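Local coordinates for protein hydroxyethylphosphonate dioxygenase (Streptomyces albus, PDB 6B9R) that probably converts 2-hydroxyethylphosphonate into hydroxymethylphosphonate and formate, using dioxygen at a mononuclear non-haem iron centre of the cupin type, at residues A[106-110]-A[190-194]; A[135-139]-A[171-175]; A[142-146]-A[163-167]; A[179-185]-A[306-312]. All blocks are in the same frame, centred on the assembly; numbering follows the deposited sequence.

Interaction 1: A[106-110]-A[190-194]; sequences GPYYE and HSFTA. With FE (Fe (III) ion), chain E; 2HE ((2-hydroxyethyl)phosphonic acid), chain F.
The rings of Tyr108 and Tyr109 lie against strand 190-194 in different ways. Tyr108 meets Ser191 OG at its edge and has water 1 over one face, toward the rim. Tyr109 carries Tyr108 CD2 above the centre of one face, while water 2 lies in its plane at the edge. Phe192 presents its edge both to Tyr109 OH and to the substrate hydroxyl, 2HE O4, which also lies at the edge of the His190 ring. A classic beta bulge opposite Ile101 lets these two consecutive tyrosines share one side of their strand, and their phenol groups do the gripping. Tyr108 OH donates to Ser191 OG at 2.8 Å and accepts from Glu144 N; Ser191 OG in turn bonds to Glu144 O. Tyr109 OH accepts from Phe192 N at 3.0 Å, on a bond bent to 138°, and donates to water 2. That water also donates to His190 O at 2.8 Å and to 2HE O1, the latter at a rather short distance. Tyr109 CE2 packs on 2HE CA at 3.6 Å, and Phe192 CE1 lies 3.4 Å from 2HE O4, so the two rings border the substrate at its CA and at its hydroxyl end. His190 NE2 binds the iron at 2.2 Å, completing a protein set with His149 and Gln153. The two strands cross at 105°: 106-110 belongs to the seven-stranded sheet running from strand 99-103 to strand 307-310, between strands 99-103 and 123-129, whereas 190-194 edges a three-stranded sheet beside strand 161-167.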
loop_
_atom_site.group_PDB
_atom_site.type_symbol
_atom_site.label_atom_id
_atom_site.label_comp_id
_atom_site.label_asym_id
_atom_site.label_seq_id
_atom_site.Cartn_x
_atom_site.Cartn_y
_atom_site.Cartn_z
ATOM N N GLY A 106 12.904 11.164 37.890
ATOM C CA GLY A 106 11.906 10.388 38.586
ATOM C C GLY A 106 11.008 9.638 37.625
ATOM O O GLY A 106 10.973 9.933 36.425
ATOM N N PRO A 107 10.281 8.639 38.129
ATOM C CA PRO A 107 9.309 7.928 37.285
ATOM C C PRO A 107 8.367 8.906 36.602
ATOM O O PRO A 107 7.877 9.856 37.215
ATOM C CB PRO A 107 8.568 7.026 38.279
ATOM C CG PRO A 107 9.533 6.842 39.417
ATOM C CD PRO A 107 10.286 8.142 39.517
ATOM N N TYR A 108 8.133 8.684 35.316
ATOM C CA TYR A 108 7.337 9.605 34.515
ATOM C C TYR A 108 6.122 8.944 33.885
ATOM O O TYR A 108 5.032 9.521 33.911
ATOM C CB TYR A 108 8.223 10.247 33.426
ATOM C CG TYR A 108 7.654 11.528 32.856
ATOM C CD1 TYR A 108 7.946 12.761 33.434
ATOM C CD2 TYR A 108 6.799 11.503 31.757
ATOM C CE1 TYR A 108 7.418 13.937 32.924
ATOM C CE2 TYR A 108 6.264 12.670 31.240
ATOM C CZ TYR A 108 6.570 13.886 31.831
ATOM O OH TYR A 108 6.037 15.050 31.312
ATOM N N TYR A 109 6.277 7.734 33.344
ATOM C CA TYR A 109 5.177 6.959 32.785
ATOM C C TYR A 109 5.289 5.517 33.263
ATOM O O TYR A 109 6.391 5.007 33.473
ATOM C CB TYR A 109 5.198 6.919 31.251
ATOM C CG TYR A 109 5.010 8.222 30.505
ATOM C CD1 TYR A 109 4.020 9.131 30.861
ATOM C CD2 TYR A 109 5.802 8.515 29.402
ATOM C CE1 TYR A 109 3.847 10.306 30.150
ATOM C CE2 TYR A 109 5.638 9.683 28.686
ATOM C CZ TYR A 109 4.658 10.576 29.063
ATOM O OH TYR A 109 4.500 11.738 28.342
ATOM N N GLU A 110 4.145 4.860 33.431
ATOM C CA GLU A 110 4.086 3.402 33.424
ATOM C C GLU A 110 3.348 2.959 32.174
ATOM O O GLU A 110 2.211 3.391 31.942
ATOM C CB GLU A 110 3.373 2.825 34.654
ATOM C CG GLU A 110 3.342 1.282 34.601
ATOM C CD GLU A 110 2.498 0.624 35.687
ATOM O OE1 GLU A 110 1.834 1.342 36.454
ATOM O OE2 GLU A 110 2.502 -0.627 35.757
ATOM N N HIS A 190 5.443 15.263 21.875
ATOM C CA HIS A 190 4.343 15.462 22.813
ATOM C C HIS A 190 4.706 14.903 24.184
ATOM O O HIS A 190 5.715 14.209 24.355
ATOM C CB HIS A 190 3.042 14.842 22.284
ATOM C CG HIS A 190 3.153 13.395 21.917
ATOM N ND1 HIS A 190 3.662 12.967 20.711
ATOM C CD2 HIS A 190 2.808 12.277 22.599
ATOM C CE1 HIS A 190 3.632 11.646 20.667
ATOM N NE2 HIS A 190 3.115 11.204 21.801
ATOM N N SER A 191 3.880 15.257 25.176
ATOM C CA SER A 191 4.052 14.773 26.541
ATOM C C SER A 191 2.703 14.772 27.249
ATOM O O SER A 191 1.726 15.356 26.771
ATOM C CB SER A 191 5.065 15.621 27.315
ATOM O OG SER A 191 5.432 14.985 28.531
ATOM N N PHE A 192 2.667 14.106 28.407
ATOM C CA PHE A 192 1.475 14.036 29.247
ATOM C C PHE A 192 1.871 14.134 30.713
ATOM O O PHE A 192 2.862 13.532 31.134
ATOM C CB PHE A 192 0.697 12.729 29.061
ATOM C CG PHE A 192 0.382 12.397 27.646
ATOM C CD1 PHE A 192 1.291 11.679 26.875
ATOM C CD2 PHE A 192 -0.830 12.769 27.084
ATOM C CE1 PHE A 192 1.005 11.337 25.556
ATOM C CE2 PHE A 192 -1.132 12.423 25.758
ATOM C CZ PHE A 192 -0.204 11.713 24.996
ATOM N N THR A 193 1.091 14.892 31.485
ATOM C CA THR A 193 1.229 14.967 32.933
ATOM C C THR A 193 -0.150 14.843 33.572
ATOM O O THR A 193 -1.179 14.903 32.893
ATOM C CB THR A 193 1.875 16.288 33.379
ATOM O OG1 THR A 193 1.016 17.371 33.012
ATOM C CG2 THR A 193 3.242 16.489 32.723
ATOM N N ALA A 194 -0.174 14.688 34.897
ATOM C CA ALA A 194 -1.414 14.690 35.668
ATOM C C ALA A 194 -1.554 16.021 36.393
ATOM O O ALA A 194 -0.588 16.509 36.988
ATOM C CB ALA A 194 -1.448 13.542 36.683
HETATM FE FE FE E . 3.286 9.046 21.683
HETATM O O3 2HE F . 5.126 8.557 23.244
HETATM P P 2HE F . 5.525 8.616 24.676
HETATM O O1 2HE F . 6.634 9.760 24.900
HETATM O O2 2HE F . 6.100 7.195 25.188
HETATM C CA 2HE F . 4.015 9.035 25.578
HETATM C CB 2HE F . 2.869 8.274 24.917
HETATM O O4 2HE F . 2.455 8.902 23.693
HETATM O O HOH W 1 3.475 11.874 33.365
HETATM O O HOH W 2 6.074 11.898 25.963
HETATM O O HOH W 3 2.735 6.610 22.222
#

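Interaction 2: A[135-139]-A[171-175]; sequences DDDPD and SHCVP
Pro138 comes up against Cys173 with their CA atoms 4.8 Å apart, where the loop 135-139 runs nearly antiparallel, at 166°, to the outermost strand 171-175. The loop is shaped by two Asx turns in succession: Asp135 OD1 accepts from Asp137 N at 3.0 Å, and Asp137 OD1 from Asp139 N at 2.7 Å. Both donors approach from above the carboxylate plane. Aspartate suits these places because its short arm can reach the amide two residues on. Strand 161-167 pairs with one edge of strand 171-175; the loop lies over the face bearing Ser171, Cys173 and Pro175, and a water joins it to the other edge. Proline fits this role, having no N-H to offer and a compact ring to lay on the backbone: Pro138 CB rests 3.6 Å from Ser171 O, and its CD meets Cys173 CB at 3.9 Å. With its sulfur anti to the backbone N (chi1 173°), Cys173 extends beside the carbonyl of Asp136; its CB and SG both lie against Asp136 O, where a small side chain fits. Farther along, the side chain of Asp136 crosses that of Pro175 at about a right angle, its OD2 3.4 Å from Pro175 CG, while its OD1 bonds to Asn162 ND2 and so ties the loop to the neighbouring strand. Water 4 bridges the two backbones, donating to Asp136 O at 2.7 Å and to Cys173 O at 2.9 Å.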
loop_
_atom_site.group_PDB
_atom_site.type_symbol
_atom_site.label_atom_id
_atom_site.label_comp_id
_atom_site.label_asym_id
_atom_site.label_seq_id
_atom_site.Cartn_x
_atom_site.Cartn_y
_atom_site.Cartn_z
ATOM N N ASP A 135 0.352 23.579 37.244
ATOM C CA ASP A 135 -0.174 24.564 36.310
ATOM C C ASP A 135 -0.289 23.913 34.942
ATOM O O ASP A 135 0.122 22.767 34.740
ATOM C CB ASP A 135 0.695 25.831 36.251
ATOM C CG ASP A 135 2.138 25.552 35.847
ATOM O OD1 ASP A 135 2.380 24.801 34.869
ATOM O OD2 ASP A 135 3.043 26.109 36.508
ATOM N N ASP A 136 -0.844 24.661 33.992
ATOM C CA ASP A 136 -0.966 24.210 32.612
ATOM C C ASP A 136 -0.020 24.976 31.691
ATOM O O ASP A 136 -0.348 25.238 30.535
ATOM C CB ASP A 136 -2.413 24.328 32.146
ATOM C CG ASP A 136 -3.391 23.719 33.145
ATOM O OD1 ASP A 136 -3.006 22.755 33.840
ATOM O OD2 ASP A 136 -4.533 24.216 33.254
ATOM N N ASP A 137 1.156 25.332 32.203
ATOM C CA ASP A 137 2.167 26.036 31.420
ATOM C C ASP A 137 2.907 25.045 30.528
ATOM O O ASP A 137 3.549 24.122 31.045
ATOM C CB ASP A 137 3.141 26.755 32.353
ATOM C CG ASP A 137 4.289 27.459 31.614
ATOM O OD1 ASP A 137 4.369 27.416 30.366
ATOM O OD2 ASP A 137 5.129 28.069 32.309
ATOM N N PRO A 138 2.857 25.202 29.202
ATOM C CA PRO A 138 3.631 24.304 28.325
ATOM C C PRO A 138 5.123 24.325 28.594
ATOM O O PRO A 138 5.806 23.344 28.270
ATOM C CB PRO A 138 3.311 24.826 26.915
ATOM C CG PRO A 138 2.828 26.225 27.122
ATOM C CD PRO A 138 2.114 26.219 28.440
ATOM N N ASP A 139 5.655 25.404 29.171
ATOM C CA ASP A 139 7.083 25.540 29.420
ATOM C C ASP A 139 7.476 25.129 30.833
ATOM O O ASP A 139 8.634 25.308 31.220
ATOM C CB ASP A 139 7.527 26.981 29.149
ATOM C CG ASP A 139 7.332 27.385 27.698
ATOM O OD1 ASP A 139 7.644 26.569 26.807
ATOM O OD2 ASP A 139 6.859 28.512 27.446
ATOM N N SER A 171 5.537 25.365 21.788
ATOM C CA SER A 171 5.005 24.367 22.704
ATOM C C SER A 171 3.614 24.782 23.152
ATOM O O SER A 171 3.372 25.952 23.462
ATOM C CB SER A 171 5.912 24.203 23.925
ATOM O OG SER A 171 7.201 23.757 23.542
ATOM N N HIS A 172 2.699 23.819 23.184
ATOM C CA HIS A 172 1.333 24.044 23.624
ATOM C C HIS A 172 0.988 23.075 24.745
ATOM O O HIS A 172 1.550 21.977 24.839
ATOM C CB HIS A 172 0.323 23.849 22.487
ATOM C CG HIS A 172 0.675 24.565 21.224
ATOM N ND1 HIS A 172 0.051 25.730 20.831
ATOM C CD2 HIS A 172 1.569 24.272 20.250
ATOM C CE1 HIS A 172 0.557 26.131 19.678
ATOM N NE2 HIS A 172 1.478 25.263 19.302
ATOM N N CYS A 173 0.041 23.484 25.583
ATOM C CA CYS A 173 -0.544 22.618 26.599
ATOM C C CYS A 173 -2.056 22.782 26.572
ATOM O O CYS A 173 -2.568 23.892 26.762
ATOM C CB CYS A 173 -0.009 22.942 27.995
ATOM S SG CYS A 173 -0.866 22.037 29.308
ATOM N N VAL A 174 -2.769 21.682 26.356
ATOM C CA VAL A 174 -4.228 21.696 26.440
ATOM C C VAL A 174 -4.658 20.737 27.545
ATOM O O VAL A 174 -4.427 19.524 27.435
ATOM C CB VAL A 174 -4.867 21.332 25.089
ATOM C CG1 VAL A 174 -6.359 21.158 25.237
ATOM C CG2 VAL A 174 -4.562 22.401 24.049
ATOM N N PRO A 175 -5.268 21.224 28.623
ATOM C CA PRO A 175 -5.783 20.312 29.655
ATOM C C PRO A 175 -6.954 19.494 29.131
ATOM O O PRO A 175 -7.830 20.002 28.430
ATOM C CB PRO A 175 -6.229 21.256 30.784
ATOM C CG PRO A 175 -5.637 22.602 30.449
ATOM C CD PRO A 175 -5.501 22.638 28.963
HETATM O O HOH W 4 -2.442 25.797 29.009
#

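Interaction 3: A[142-146]-A[163-167]; sequences LVEWN and YYFRS. With 2HE ((2-hydroxyethyl)phosphonic acid), chain F.
Trp145 is sandwiched between an arginine and aliphatic groups. The guanidinium of Arg166 lies flat over one face of the indole, with planes 7° apart, and its CZ stands 3.4 Å from the centroid of the five-membered ring, a well-centred cation-pi stack. Trp145 NE1 and Arg166 NH2 come within 3.2 Å, but both are donors and only their faces meet. An extended arginine chain lays its CD over the six-membered ring at 3.8 Å, and Ser171 OG, bonded to Arg166 NE, helps to hold the guanidinium in place. On the opposite face of the indole sit Val143 CG1 and, over the six-membered ring, Tyr164 CB in a CH-pi contact of 4.0 Å. Tyr164 crosses the tryptophan at about a right angle and offers its own face to Val143 CG2, 3.8 Å from the ring centroid. A beta-branched valine suits the corner, since its two methyls serve two different rings. The phenol end of Tyr164 bonds to Thr193 OG1. Asn146 points away from strand 163-167, and with chi1 at 69° its ND2 donates to 2HE O1 at 2.8 Å and more weakly to 2HE O3 at 3.1 Å. Its OD1 accepts from Gly148 N and His190 N, which fixes the amide's rotation. A loop held by a cation-pi stack on one face of its indole and CH groups on the other thus delivers a phosphonate-binding amide to the iron site.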
loop_
_atom_site.group_PDB
_atom_site.type_symbol
_atom_site.label_atom_id
_atom_site.label_comp_id
_atom_site.label_asym_id
_atom_site.label_seq_id
_atom_site.Cartn_x
_atom_site.Cartn_y
_atom_site.Cartn_z
ATOM N N LEU A 142 8.846 20.702 34.696
ATOM C CA LEU A 142 8.554 19.324 35.071
ATOM C C LEU A 142 8.116 18.469 33.889
ATOM O O LEU A 142 8.047 17.244 34.025
ATOM C CB LEU A 142 7.477 19.284 36.156
ATOM C CG LEU A 142 7.858 19.882 37.509
ATOM C CD1 LEU A 142 6.641 19.921 38.442
ATOM C CD2 LEU A 142 9.010 19.107 38.143
ATOM N N VAL A 143 7.820 19.080 32.746
ATOM C CA VAL A 143 7.349 18.343 31.579
ATOM C C VAL A 143 8.550 17.786 30.831
ATOM O O VAL A 143 9.484 18.522 30.489
ATOM C CB VAL A 143 6.505 19.251 30.672
ATOM C CG1 VAL A 143 6.075 18.501 29.426
ATOM C CG2 VAL A 143 5.308 19.792 31.439
ATOM N N GLU A 144 8.538 16.487 30.578
ATOM C CA GLU A 144 9.616 15.829 29.852
ATOM C C GLU A 144 9.042 15.364 28.525
ATOM O O GLU A 144 8.181 14.483 28.491
ATOM C CB GLU A 144 10.200 14.670 30.653
ATOM C CG GLU A 144 10.942 15.119 31.898
ATOM C CD GLU A 144 12.284 15.787 31.597
ATOM O OE1 GLU A 144 12.759 15.733 30.445
ATOM O OE2 GLU A 144 12.874 16.368 32.527
ATOM N N TRP A 145 9.516 15.969 27.442
ATOM C CA TRP A 145 8.972 15.752 26.115
ATOM C C TRP A 145 9.640 14.552 25.468
ATOM O O TRP A 145 10.791 14.230 25.764
ATOM C CB TRP A 145 9.205 16.980 25.240
ATOM C CG TRP A 145 8.544 18.214 25.732
ATOM C CD1 TRP A 145 8.919 18.989 26.781
ATOM C CD2 TRP A 145 7.386 18.819 25.172
ATOM N NE1 TRP A 145 8.052 20.052 26.918
ATOM C CE2 TRP A 145 7.100 19.965 25.937
ATOM C CE3 TRP A 145 6.553 18.499 24.093
ATOM C CZ2 TRP A 145 6.027 20.796 25.655
ATOM C CZ3 TRP A 145 5.481 19.324 23.820
ATOM C CH2 TRP A 145 5.231 20.455 24.595
ATOM N N ASN A 146 8.914 13.903 24.567
ATOM C CA ASN A 146 9.551 12.921 23.705
ATOM C C ASN A 146 10.066 13.626 22.451
ATOM O O ASN A 146 9.939 14.843 22.290
ATOM C CB ASN A 146 8.605 11.752 23.391
ATOM C CG ASN A 146 7.427 12.135 22.486
ATOM O OD1 ASN A 146 7.476 13.105 21.728
ATOM N ND2 ASN A 146 6.360 11.345 22.558
ATOM N N TYR A 163 -2.194 17.513 28.134
ATOM C CA TYR A 163 -1.615 17.132 26.852
ATOM C C TYR A 163 -0.710 18.258 26.364
ATOM O O TYR A 163 -1.151 19.405 26.237
ATOM C CB TYR A 163 -2.705 16.844 25.823
ATOM C CG TYR A 163 -2.167 16.415 24.477
ATOM C CD1 TYR A 163 -1.295 15.343 24.378
ATOM C CD2 TYR A 163 -2.525 17.079 23.309
ATOM C CE1 TYR A 163 -0.793 14.936 23.160
ATOM C CE2 TYR A 163 -2.005 16.678 22.075
ATOM C CZ TYR A 163 -1.153 15.609 22.015
ATOM O OH TYR A 163 -0.648 15.204 20.802
ATOM N N TYR A 164 0.548 17.933 26.104
ATOM C CA TYR A 164 1.532 18.889 25.614
ATOM C C TYR A 164 1.937 18.507 24.201
ATOM O O TYR A 164 2.131 17.326 23.905
ATOM C CB TYR A 164 2.767 18.912 26.516
ATOM C CG TYR A 164 2.452 19.169 27.966
ATOM C CD1 TYR A 164 2.012 18.143 28.794
ATOM C CD2 TYR A 164 2.594 20.439 28.510
ATOM C CE1 TYR A 164 1.711 18.378 30.122
ATOM C CE2 TYR A 164 2.297 20.687 29.834
ATOM C CZ TYR A 164 1.864 19.652 30.637
ATOM O OH TYR A 164 1.572 19.893 31.954
ATOM N N PHE A 165 2.055 19.500 23.320
ATOM C CA PHE A 165 2.374 19.180 21.938
ATOM C C PHE A 165 3.137 20.325 21.293
ATOM O O PHE A 165 2.945 21.494 21.640
ATOM C CB PHE A 165 1.114 18.834 21.132
ATOM C CG PHE A 165 0.022 19.867 21.200
ATOM C CD1 PHE A 165 -0.858 19.897 22.268
ATOM C CD2 PHE A 165 -0.163 20.768 20.162
ATOM C CE1 PHE A 165 -1.886 20.825 22.315
ATOM C CE2 PHE A 165 -1.185 21.686 20.198
ATOM C CZ PHE A 165 -2.049 21.721 21.282
ATOM N N ARG A 166 4.019 19.963 20.349
ATOM C CA ARG A 166 4.936 20.901 19.711
ATOM C C ARG A 166 4.816 20.823 18.196
ATOM O O ARG A 166 4.596 19.748 17.628
ATOM C CB ARG A 166 6.398 20.627 20.114
ATOM C CG ARG A 166 6.846 21.360 21.351
ATOM C CD ARG A 166 8.206 20.857 21.803
ATOM N NE ARG A 166 8.625 21.467 23.057
ATOM C CZ ARG A 166 9.647 21.034 23.786
ATOM N NH1 ARG A 166 10.353 19.977 23.391
ATOM N NH2 ARG A 166 9.959 21.653 24.915
ATOM N N SER A 167 4.973 21.974 17.551
ATOM C CA SER A 167 4.906 22.077 16.100
ATOM C C SER A 167 5.509 23.416 15.716
ATOM O O SER A 167 5.193 24.431 16.343
ATOM C CB SER A 167 3.457 21.966 15.603
ATOM O OG SER A 167 3.363 22.147 14.201
HETATM O O3 2HE F . 5.126 8.557 23.244
HETATM P P 2HE F . 5.525 8.616 24.676
HETATM O O1 2HE F . 6.634 9.760 24.900
HETATM O O2 2HE F . 6.100 7.195 25.188
HETATM C CA 2HE F . 4.015 9.035 25.578
HETATM C CB 2HE F . 2.869 8.274 24.917
HETATM O O4 2HE F . 2.455 8.902 23.693
HETATM O O HOH W 5 10.883 17.501 21.696
#

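Interaction 4: A[179-185]-A[306-312]; sequences GDSVWGL and DVRIQPG
Val182 and Ile309 stand side by side as a non-hydrogen-bonded pair in an antiparallel junction that places strand 307-310 at the end of a seven-stranded sheet, probably of a cupin barrel. Val182 puts CG1 between its N and carbonyl carbon (chi1 59°), which leaves CG2 anti to the N, and this methyl reaches Val307 CB and Ile309 CG1 at 3.7 Å. Branched side chains suit this face, which packs on Tyr163 and Phe165 of strand 161-167. The opposite face carries Ser181, Trp183, Arg308 and Gln310. Reciprocal backbone hydrogen bonds pair Ser181 with Gln310 and Trp183 with Arg308, the shortest being Arg308 N to Trp183 O at 2.7 Å. Two long polar chains fold back on their own segment: Arg308, bent at chi2 and chi3, gives NH1 to Ile309 O at 3.2 Å, and Gln310, bent at chi2, gives NE2 to Pro311 O at 2.8 Å. Trp183 sends NE1 to Tyr208 OH and meets His339 edge-to-face. Asp180 OD1 uses its anti lone pair to take Gly312 N at 2.9 Å, nearly straight at 177°, while OD2 holds Asn177 N. Glycine fits at 312 because a CB would run into Gly179 O, and at 179 because of the positive phi. Ser181 OG is bonded to Ala334 N and donates to water 6 at 2.6 Å, which donates to Gly179 O and, at 2.8 Å, to Gln310 O.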
loop_
_atom_site.group_PDB
_atom_site.type_symbol
_atom_site.label_atom_id
_atom_site.label_comp_id
_atom_site.label_asym_id
_atom_site.label_seq_id
_atom_site.Cartn_x
_atom_site.Cartn_y
_atom_site.Cartn_z
ATOM N N GLY A 179 -12.819 11.189 28.500
ATOM C CA GLY A 179 -13.625 11.204 27.303
ATOM C C GLY A 179 -13.148 12.139 26.214
ATOM O O GLY A 179 -13.681 12.078 25.099
ATOM N N ASP A 180 -12.184 13.014 26.499
ATOM C CA ASP A 180 -11.517 13.770 25.450
ATOM C C ASP A 180 -10.578 12.850 24.662
ATOM O O ASP A 180 -10.248 11.735 25.085
ATOM C CB ASP A 180 -10.727 14.941 26.036
ATOM C CG ASP A 180 -11.618 15.944 26.743
ATOM O OD1 ASP A 180 -12.794 16.044 26.361
ATOM O OD2 ASP A 180 -11.134 16.634 27.658
ATOM N N SER A 181 -10.145 13.335 23.503
ATOM C CA SER A 181 -9.271 12.532 22.653
ATOM C C SER A 181 -8.552 13.435 21.663
ATOM O O SER A 181 -8.977 14.557 21.389
ATOM C CB SER A 181 -10.062 11.441 21.926
ATOM O OG SER A 181 -11.048 12.002 21.073
ATOM N N VAL A 182 -7.457 12.921 21.105
ATOM C CA VAL A 182 -6.680 13.687 20.143
ATOM C C VAL A 182 -6.092 12.709 19.139
ATOM O O VAL A 182 -5.839 11.546 19.460
ATOM C CB VAL A 182 -5.581 14.514 20.841
ATOM C CG1 VAL A 182 -4.653 13.605 21.623
ATOM C CG2 VAL A 182 -4.807 15.391 19.834
ATOM N N TRP A 183 -5.934 13.181 17.908
ATOM C CA TRP A 183 -5.308 12.426 16.828
ATOM C C TRP A 183 -4.126 13.245 16.327
ATOM O O TRP A 183 -4.238 14.462 16.169
ATOM C CB TRP A 183 -6.320 12.151 15.693
ATOM C CG TRP A 183 -5.788 11.308 14.547
ATOM C CD1 TRP A 183 -5.918 9.948 14.388
ATOM C CD2 TRP A 183 -5.071 11.778 13.403
ATOM N NE1 TRP A 183 -5.322 9.551 13.210
ATOM C CE2 TRP A 183 -4.789 10.654 12.592
ATOM C CE3 TRP A 183 -4.636 13.042 12.984
ATOM C CZ2 TRP A 183 -4.098 10.760 11.392
ATOM C CZ3 TRP A 183 -3.947 13.147 11.793
ATOM C CH2 TRP A 183 -3.687 12.015 11.005
ATOM N N GLY A 184 -2.989 12.597 16.091
ATOM C CA GLY A 184 -1.746 13.321 15.880
ATOM C C GLY A 184 -0.880 12.687 14.808
ATOM O O GLY A 184 -0.886 11.471 14.605
ATOM N N LEU A 185 -0.098 13.540 14.140
ATOM C CA LEU A 185 0.687 13.197 12.965
ATOM C C LEU A 185 2.022 12.586 13.358
ATOM O O LEU A 185 2.486 12.748 14.491
ATOM C CB LEU A 185 0.914 14.447 12.116
ATOM C CG LEU A 185 -0.316 14.942 11.366
ATOM C CD1 LEU A 185 -0.017 16.290 10.692
ATOM C CD2 LEU A 185 -0.756 13.902 10.348
ATOM N N ASP A 306 -0.414 20.059 14.091
ATOM C CA ASP A 306 -0.202 18.634 13.812
ATOM C C ASP A 306 -1.043 17.694 14.671
ATOM O O ASP A 306 -0.770 16.474 14.693
ATOM C CB ASP A 306 1.277 18.254 13.942
ATOM C CG ASP A 306 2.153 19.030 12.991
ATOM O OD1 ASP A 306 1.691 19.316 11.864
ATOM O OD2 ASP A 306 3.288 19.378 13.377
ATOM N N VAL A 307 -2.062 18.208 15.367
ATOM C CA VAL A 307 -2.995 17.392 16.139
ATOM C C VAL A 307 -4.416 17.851 15.834
ATOM O O VAL A 307 -4.649 18.983 15.406
ATOM C CB VAL A 307 -2.725 17.468 17.663
ATOM C CG1 VAL A 307 -1.317 17.010 17.984
ATOM C CG2 VAL A 307 -2.946 18.888 18.184
ATOM N N ARG A 308 -5.374 16.952 16.059
ATOM C CA ARG A 308 -6.798 17.292 16.015
ATOM C C ARG A 308 -7.430 16.837 17.326
ATOM O O ARG A 308 -7.541 15.637 17.592
ATOM C CB ARG A 308 -7.492 16.659 14.803
ATOM C CG ARG A 308 -9.041 16.698 14.786
ATOM C CD ARG A 308 -9.671 17.982 15.356
ATOM N NE ARG A 308 -9.095 19.202 14.816
ATOM C CZ ARG A 308 -9.185 20.389 15.407
ATOM N NH1 ARG A 308 -9.821 20.515 16.570
ATOM N NH2 ARG A 308 -8.627 21.442 14.845
ATOM N N ILE A 309 -7.860 17.795 18.135
ATOM C CA ILE A 309 -8.414 17.516 19.455
ATOM C C ILE A 309 -9.933 17.434 19.358
ATOM O O ILE A 309 -10.574 18.337 18.806
ATOM C CB ILE A 309 -7.995 18.603 20.456
ATOM C CG1 ILE A 309 -6.468 18.629 20.594
ATOM C CG2 ILE A 309 -8.641 18.347 21.798
ATOM C CD1 ILE A 309 -5.943 19.871 21.308
ATOM N N GLN A 310 -10.514 16.364 19.918
ATOM C CA GLN A 310 -11.968 16.223 19.984
ATOM C C GLN A 310 -12.429 16.335 21.431
ATOM O O GLN A 310 -12.221 15.395 22.217
ATOM C CB GLN A 310 -12.435 14.887 19.388
ATOM C CG GLN A 310 -13.959 14.685 19.455
ATOM C CD GLN A 310 -14.704 15.805 18.748
ATOM O OE1 GLN A 310 -14.508 16.026 17.555
ATOM N NE2 GLN A 310 -15.531 16.536 19.487
ATOM N N PRO A 311 -13.039 17.442 21.842
ATOM C CA PRO A 311 -13.662 17.471 23.171
ATOM C C PRO A 311 -14.764 16.428 23.231
ATOM O O PRO A 311 -15.568 16.299 22.305
ATOM C CB PRO A 311 -14.220 18.901 23.282
ATOM C CG PRO A 311 -13.512 19.690 22.192
ATOM C CD PRO A 311 -13.244 18.692 21.095
ATOM N N GLY A 312 -14.788 15.666 24.320
ATOM C CA GLY A 312 -15.852 14.693 24.487
ATOM C C GLY A 312 -17.229 15.326 24.592
ATOM O O GLY A 312 -18.225 14.721 24.190
HETATM O O HOH W 6 -13.241 12.775 22.297
#

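Following the chain, segments 106-110, 135-139 and 142-146 open interactions 1, 2 and 3 in turn. Interaction 3 closes first, at 163-167, and interaction 2 next, at 171-175, so 3 is nested inside 2 and both lie inside the loop of interaction 1. Before that loop closes at 190-194, segment 179-185 opens interaction 4, which therefore crosses interaction 1 and closes at 306-312, beyond the helices between residues 215 and 288. The three nested contacts all reach the small sheet of strands 161-167, 170-175 and 190-194; interaction 4 adds a strand to a seven-stranded sheet and packs it on strand 161-167 of the small one. Interactions 1 and 3 both touch the substrate.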